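Long-range contacts in hypothetical protein (Legionella pneumophila subsp. pneumophila, PDB 4G2A), which is of unknown function but pairs a DUF4424 domain with a YARHG domain and has been proposed to be a nutrient-binding protein: residues T61-F66 against F126-F131; V97-K102 against V137-D142. All coordinates share one frame; numbering follows the deposited sequence.

Contact 1. Residues T61-F66 against F126-F131; sequences TISMAF and FWKTTF. With SO4 (sulfate ion), chain B.
Residues 61-66 and 126-131 run antiparallel, their short axes 4.6 Å apart at closest approach and 146° between N-to-C directions, with Ile62-Thr129 and Met64-Trp127 as the hydrogen-bonded pairs. Each of these pairs makes two backbone bonds: Ile62 N to Thr129 O and its return from Thr129 N, then Met64 N to Trp127 O (2.8 Å) and Trp127 N to Met64 O. The face carrying Ile62, Met64, Trp127 and Thr129 is largely apolar. Met64, a selenomethionine, lays CB over the five-membered ring of Trp127, 3.8 Å from its centroid, a CH-pi contact, while SE sits obliquely to the same ring in a Met-aromatic contact. Its chain is extended beyond CG (chi2 -163°, chi3 -167°), which carries CE on to the edge of the Phe131 ring, 3.8 Å from CZ. Trp127 NE1 is buried in this packing without a polar partner in the model. These are neighbouring strands in the beta-rich part of the chain, within strands 60-68 and 123-131; Ile139 of strand 136-150 touches Met64, Trp127 and Thr129. Beyond Met64, Phe66 CB meets the edge of the indole in its plane, at CZ3. Thr129 OG1, set between its backbone N and carbonyl carbon, stands 3.2 Å from Ile62 CG1 and gives a weak hydrogen bond to Ile62 O. On the other face Ala65 CB lies over the Phe126 ring, 4.0 Å from its centroid, and Ser63 OG approaches that ring's edge. A sulfate, probably from the crystallisation liquor, accepts a nearly straight bond from Ser63 N through O4, 2.7 Å away, and another from Ser17 OG.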
# COMPACT_ATOMS: atom_id res chain seq x y z
N THR A 61 22.23 -25.49 -7.90
CA THR A 61 22.21 -24.20 -8.60
C THR A 61 20.80 -24.03 -9.15
O THR A 61 20.33 -24.88 -9.91
CB THR A 61 23.31 -24.11 -9.68
OG1 THR A 61 24.59 -24.33 -9.07
CG2 THR A 61 23.31 -22.76 -10.39
N ILE A 62 20.12 -22.98 -8.71
CA ILE A 62 18.75 -22.70 -9.14
C ILE A 62 18.63 -21.25 -9.62
O ILE A 62 19.40 -20.37 -9.23
CB ILE A 62 17.67 -23.02 -8.04
CG1 ILE A 62 17.63 -21.99 -6.89
CG2 ILE A 62 17.74 -24.47 -7.52
CD1 ILE A 62 16.23 -21.64 -6.42
N SER A 63 17.66 -21.03 -10.48
CA SER A 63 17.31 -19.72 -10.97
C SER A 63 16.09 -19.22 -10.16
O SER A 63 15.11 -19.96 -9.98
CB SER A 63 17.04 -19.78 -12.48
OG SER A 63 16.95 -18.48 -13.05
N MSE A 64 16.21 -18.03 -9.58
CA MSE A 64 15.15 -17.41 -8.81
C MSE A 64 14.58 -16.28 -9.60
O MSE A 64 15.31 -15.64 -10.36
CB MSE A 64 15.67 -16.87 -7.48
CG MSE A 64 15.87 -17.92 -6.43
SE MSE A 64 16.02 -17.04 -4.71
CE MSE A 64 16.69 -18.59 -3.72
N ALA A 65 13.28 -15.99 -9.41
CA ALA A 65 12.62 -14.91 -10.13
C ALA A 65 11.79 -14.05 -9.21
O ALA A 65 11.13 -14.57 -8.29
CB ALA A 65 11.74 -15.48 -11.22
N PHE A 66 11.81 -12.71 -9.46
CA PHE A 66 10.97 -11.72 -8.79
C PHE A 66 9.88 -11.31 -9.79
O PHE A 66 10.20 -10.56 -10.70
CB PHE A 66 11.76 -10.50 -8.27
CG PHE A 66 10.87 -9.33 -7.86
CD1 PHE A 66 10.26 -9.30 -6.60
CD2 PHE A 66 10.67 -8.25 -8.71
CE1 PHE A 66 9.48 -8.20 -6.21
CE2 PHE A 66 9.87 -7.16 -8.32
CZ PHE A 66 9.30 -7.15 -7.07
N PHE A 126 15.26 -12.19 -13.09
CA PHE A 126 15.88 -13.48 -12.79
C PHE A 126 17.32 -13.35 -12.33
O PHE A 126 18.05 -12.46 -12.78
CB PHE A 126 15.84 -14.40 -14.03
CG PHE A 126 14.46 -14.82 -14.50
CD1 PHE A 126 13.70 -13.99 -15.32
CD2 PHE A 126 13.95 -16.08 -14.19
CE1 PHE A 126 12.42 -14.37 -15.75
CE2 PHE A 126 12.69 -16.47 -14.64
CZ PHE A 126 11.93 -15.61 -15.42
N TRP A 127 17.76 -14.27 -11.46
CA TRP A 127 19.13 -14.33 -10.96
C TRP A 127 19.46 -15.78 -10.55
O TRP A 127 18.56 -16.56 -10.22
CB TRP A 127 19.35 -13.34 -9.79
CG TRP A 127 18.56 -13.63 -8.54
CD1 TRP A 127 18.99 -14.34 -7.46
CD2 TRP A 127 17.24 -13.17 -8.23
NE1 TRP A 127 17.98 -14.42 -6.52
CE2 TRP A 127 16.92 -13.68 -6.95
CE3 TRP A 127 16.30 -12.38 -8.90
CZ2 TRP A 127 15.67 -13.44 -6.34
CZ3 TRP A 127 15.07 -12.15 -8.30
CH2 TRP A 127 14.77 -12.68 -7.03
N LYS A 128 20.75 -16.14 -10.58
CA LYS A 128 21.19 -17.48 -10.19
C LYS A 128 21.55 -17.48 -8.72
O LYS A 128 22.00 -16.46 -8.19
CB LYS A 128 22.39 -17.98 -11.03
CG LYS A 128 22.10 -18.13 -12.52
CD LYS A 128 21.30 -19.40 -12.89
CE LYS A 128 20.70 -19.31 -14.27
NZ LYS A 128 21.73 -19.09 -15.33
N THR A 129 21.32 -18.63 -8.06
CA THR A 129 21.66 -18.83 -6.65
C THR A 129 22.25 -20.24 -6.51
O THR A 129 21.61 -21.23 -6.88
CB THR A 129 20.45 -18.61 -5.71
OG1 THR A 129 19.53 -19.68 -5.87
CG2 THR A 129 19.73 -17.30 -5.94
N THR A 130 23.49 -20.33 -6.02
CA THR A 130 24.17 -21.60 -5.79
C THR A 130 24.14 -21.87 -4.29
O THR A 130 24.49 -21.01 -3.47
CB THR A 130 25.60 -21.62 -6.39
OG1 THR A 130 25.51 -21.37 -7.80
CG2 THR A 130 26.28 -22.97 -6.19
N PHE A 131 23.68 -23.06 -3.94
CA PHE A 131 23.64 -23.49 -2.57
C PHE A 131 24.59 -24.66 -2.36
O PHE A 131 24.31 -25.75 -2.87
CB PHE A 131 22.23 -23.94 -2.15
CG PHE A 131 21.10 -22.94 -2.13
CD1 PHE A 131 20.54 -22.49 -3.32
CD2 PHE A 131 20.48 -22.59 -0.94
CE1 PHE A 131 19.45 -21.62 -3.31
CE2 PHE A 131 19.38 -21.74 -0.93
CZ PHE A 131 18.89 -21.24 -2.11
S SO4 B . 16.48 -23.79 -12.58
O1 SO4 B . 15.93 -23.30 -13.84
O2 SO4 B . 16.01 -25.14 -12.29
O3 SO4 B . 17.95 -23.80 -12.66
O4 SO4 B . 16.06 -22.90 -11.51

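Contact 2. Residues V97-K102 against V137-D142; sequences VTVNDK and VNIHHD
Asn100, which buries the most surface here, holds the backbone of Asn138 with its own backbone N and its side-chain oxygen. Asn100 N donates to Asn138 O at 2.8 Å, and Asn138 N donates to the side-chain OD1 of Asn100 at 2.9 Å, tilted 25° from the amide plane. With chi1 at -80°, CG is turned back beside the backbone N, bringing OD1 over to the neighbouring strand, where it also lies 3.4 Å from Val137 CA. OD1 thus stands in for the main-chain oxygen as acceptor for Asn138 N, just past the end of strand 95-99, in the type I' turn (Val99 to Lys102) of a tight beta-hairpin between strands 95-99 and 102-110. Asn138 has a further link through a water that accepts from its ND2 and from Asp101 N and is hydrogen-bonded to Thr98 OG1 at 2.7 Å; Asn138 OD1 takes a hydrogen bond from Asn49 ND2. Val97 works on the face shared with Val99, Ile139 and His141. Its CG2 reaches the imidazole edge in the ring plane, 3.9 Å from His141 CD2, and Val99 CG2 approaches Ile139 CD1 at 3.8 Å. Between these pairs, Thr98 and His140 exchange two backbone bonds. Strand 102-110 flanks strand 95-99, its Val104 touching Val97 and Val99; strand 43-54 pairs with the other edge of strand 136-150, and Trp127 of strand 123-131 packs against Val97, Val99 and Ile139.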
# COMPACT_ATOMS: atom_id res chain seq x y z
N VAL A 97 18.86 -6.65 -6.11
CA VAL A 97 18.91 -7.95 -5.44
C VAL A 97 20.37 -8.27 -5.09
O VAL A 97 21.29 -8.04 -5.89
CB VAL A 97 18.21 -9.10 -6.22
CG1 VAL A 97 18.68 -9.19 -7.68
CG2 VAL A 97 18.35 -10.45 -5.51
N THR A 98 20.57 -8.73 -3.83
CA THR A 98 21.86 -9.20 -3.31
C THR A 98 21.71 -10.68 -2.92
O THR A 98 20.70 -11.07 -2.32
CB THR A 98 22.38 -8.34 -2.13
OG1 THR A 98 21.63 -8.63 -0.95
CG2 THR A 98 22.38 -6.85 -2.41
N VAL A 99 22.70 -11.50 -3.29
CA VAL A 99 22.77 -12.92 -2.96
C VAL A 99 23.92 -13.05 -1.98
O VAL A 99 25.05 -12.68 -2.34
CB VAL A 99 22.95 -13.83 -4.21
CG1 VAL A 99 23.11 -15.30 -3.82
CG2 VAL A 99 21.79 -13.65 -5.19
N ASN A 100 23.64 -13.50 -0.74
CA ASN A 100 24.62 -13.63 0.35
C ASN A 100 25.38 -12.29 0.54
O ASN A 100 26.62 -12.23 0.58
CB ASN A 100 25.58 -14.81 0.11
CG ASN A 100 25.02 -16.16 0.49
OD1 ASN A 100 24.03 -16.27 1.22
ND2 ASN A 100 25.65 -17.21 0.03
N ASP A 101 24.58 -11.21 0.56
CA ASP A 101 24.95 -9.79 0.74
C ASP A 101 25.84 -9.20 -0.41
O ASP A 101 26.29 -8.06 -0.29
CB ASP A 101 25.54 -9.56 2.15
CG ASP A 101 24.51 -9.92 3.22
OD1 ASP A 101 23.41 -9.28 3.23
OD2 ASP A 101 24.75 -10.90 3.98
N LYS A 102 25.97 -9.93 -1.55
CA LYS A 102 26.65 -9.47 -2.77
C LYS A 102 25.61 -9.13 -3.85
O LYS A 102 24.79 -9.98 -4.22
CB LYS A 102 27.64 -10.52 -3.29
CG LYS A 102 28.41 -10.07 -4.54
CD LYS A 102 29.35 -11.17 -4.99
CE LYS A 102 29.88 -10.97 -6.39
NZ LYS A 102 30.60 -12.18 -6.88
N VAL A 137 21.09 -19.61 2.16
CA VAL A 137 21.44 -18.49 1.28
C VAL A 137 20.54 -17.33 1.67
O VAL A 137 19.34 -17.51 1.87
CB VAL A 137 21.37 -18.86 -0.24
CG1 VAL A 137 21.36 -17.63 -1.14
CG2 VAL A 137 22.52 -19.79 -0.62
N ASN A 138 21.16 -16.15 1.83
CA ASN A 138 20.44 -14.92 2.14
C ASN A 138 20.08 -14.19 0.84
O ASN A 138 20.95 -13.99 -0.02
CB ASN A 138 21.27 -14.03 3.04
CG ASN A 138 20.43 -12.98 3.71
OD1 ASN A 138 19.76 -13.25 4.70
ND2 ASN A 138 20.40 -11.77 3.17
N ILE A 139 18.79 -13.83 0.68
CA ILE A 139 18.30 -13.07 -0.46
C ILE A 139 17.76 -11.77 0.08
O ILE A 139 17.02 -11.78 1.06
CB ILE A 139 17.27 -13.83 -1.37
CG1 ILE A 139 17.86 -15.16 -1.99
CG2 ILE A 139 16.68 -12.91 -2.49
CD1 ILE A 139 19.12 -15.03 -2.90
N HIS A 140 18.16 -10.64 -0.52
CA HIS A 140 17.68 -9.31 -0.16
C HIS A 140 17.18 -8.57 -1.39
O HIS A 140 17.83 -8.57 -2.43
CB HIS A 140 18.74 -8.48 0.58
CG HIS A 140 18.20 -7.17 1.09
ND1 HIS A 140 18.37 -6.01 0.38
CD2 HIS A 140 17.46 -6.92 2.18
CE1 HIS A 140 17.75 -5.07 1.08
NE2 HIS A 140 17.18 -5.57 2.17
N HIS A 141 16.01 -7.94 -1.26
CA HIS A 141 15.33 -7.12 -2.24
C HIS A 141 15.22 -5.69 -1.74
O HIS A 141 15.01 -5.44 -0.55
CB HIS A 141 13.92 -7.65 -2.54
CG HIS A 141 13.88 -8.90 -3.36
ND1 HIS A 141 12.68 -9.55 -3.59
CD2 HIS A 141 14.87 -9.59 -3.95
CE1 HIS A 141 12.98 -10.61 -4.33
NE2 HIS A 141 14.29 -10.67 -4.57
N ASP A 142 15.36 -4.75 -2.67
CA ASP A 142 15.23 -3.32 -2.42
C ASP A 142 14.65 -2.75 -3.71
O ASP A 142 15.23 -2.95 -4.77
CB ASP A 142 16.57 -2.67 -2.01
CG ASP A 142 16.59 -1.16 -1.82
OD1 ASP A 142 15.52 -0.53 -1.97
OD2 ASP A 142 17.68 -0.61 -1.56
O HOH W 1 21.75 -11.00 0.43

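From the N terminus the chain first lays down 61-66, then 97-102, and only afterwards 126-131 and 137-142, so the two contacts cross rather than nest. Contact 1 closes a loop with 59 residues between its segments, contact 2 one with 34, and neither intervening stretch contains helix. Strand 102-110 joins them laterally, pairing with strand 95-99 on one side and strand 123-131 on the other, while strand 136-150 follows strand 123-131 directly in sequence. The centres lie 11 Å apart, and side chains of the two contacts pack together: Trp127 CH2 comes 3.2 Å from His141 NE2, and Phe131 CD2 lies 3.5 Å from Val137 CG2.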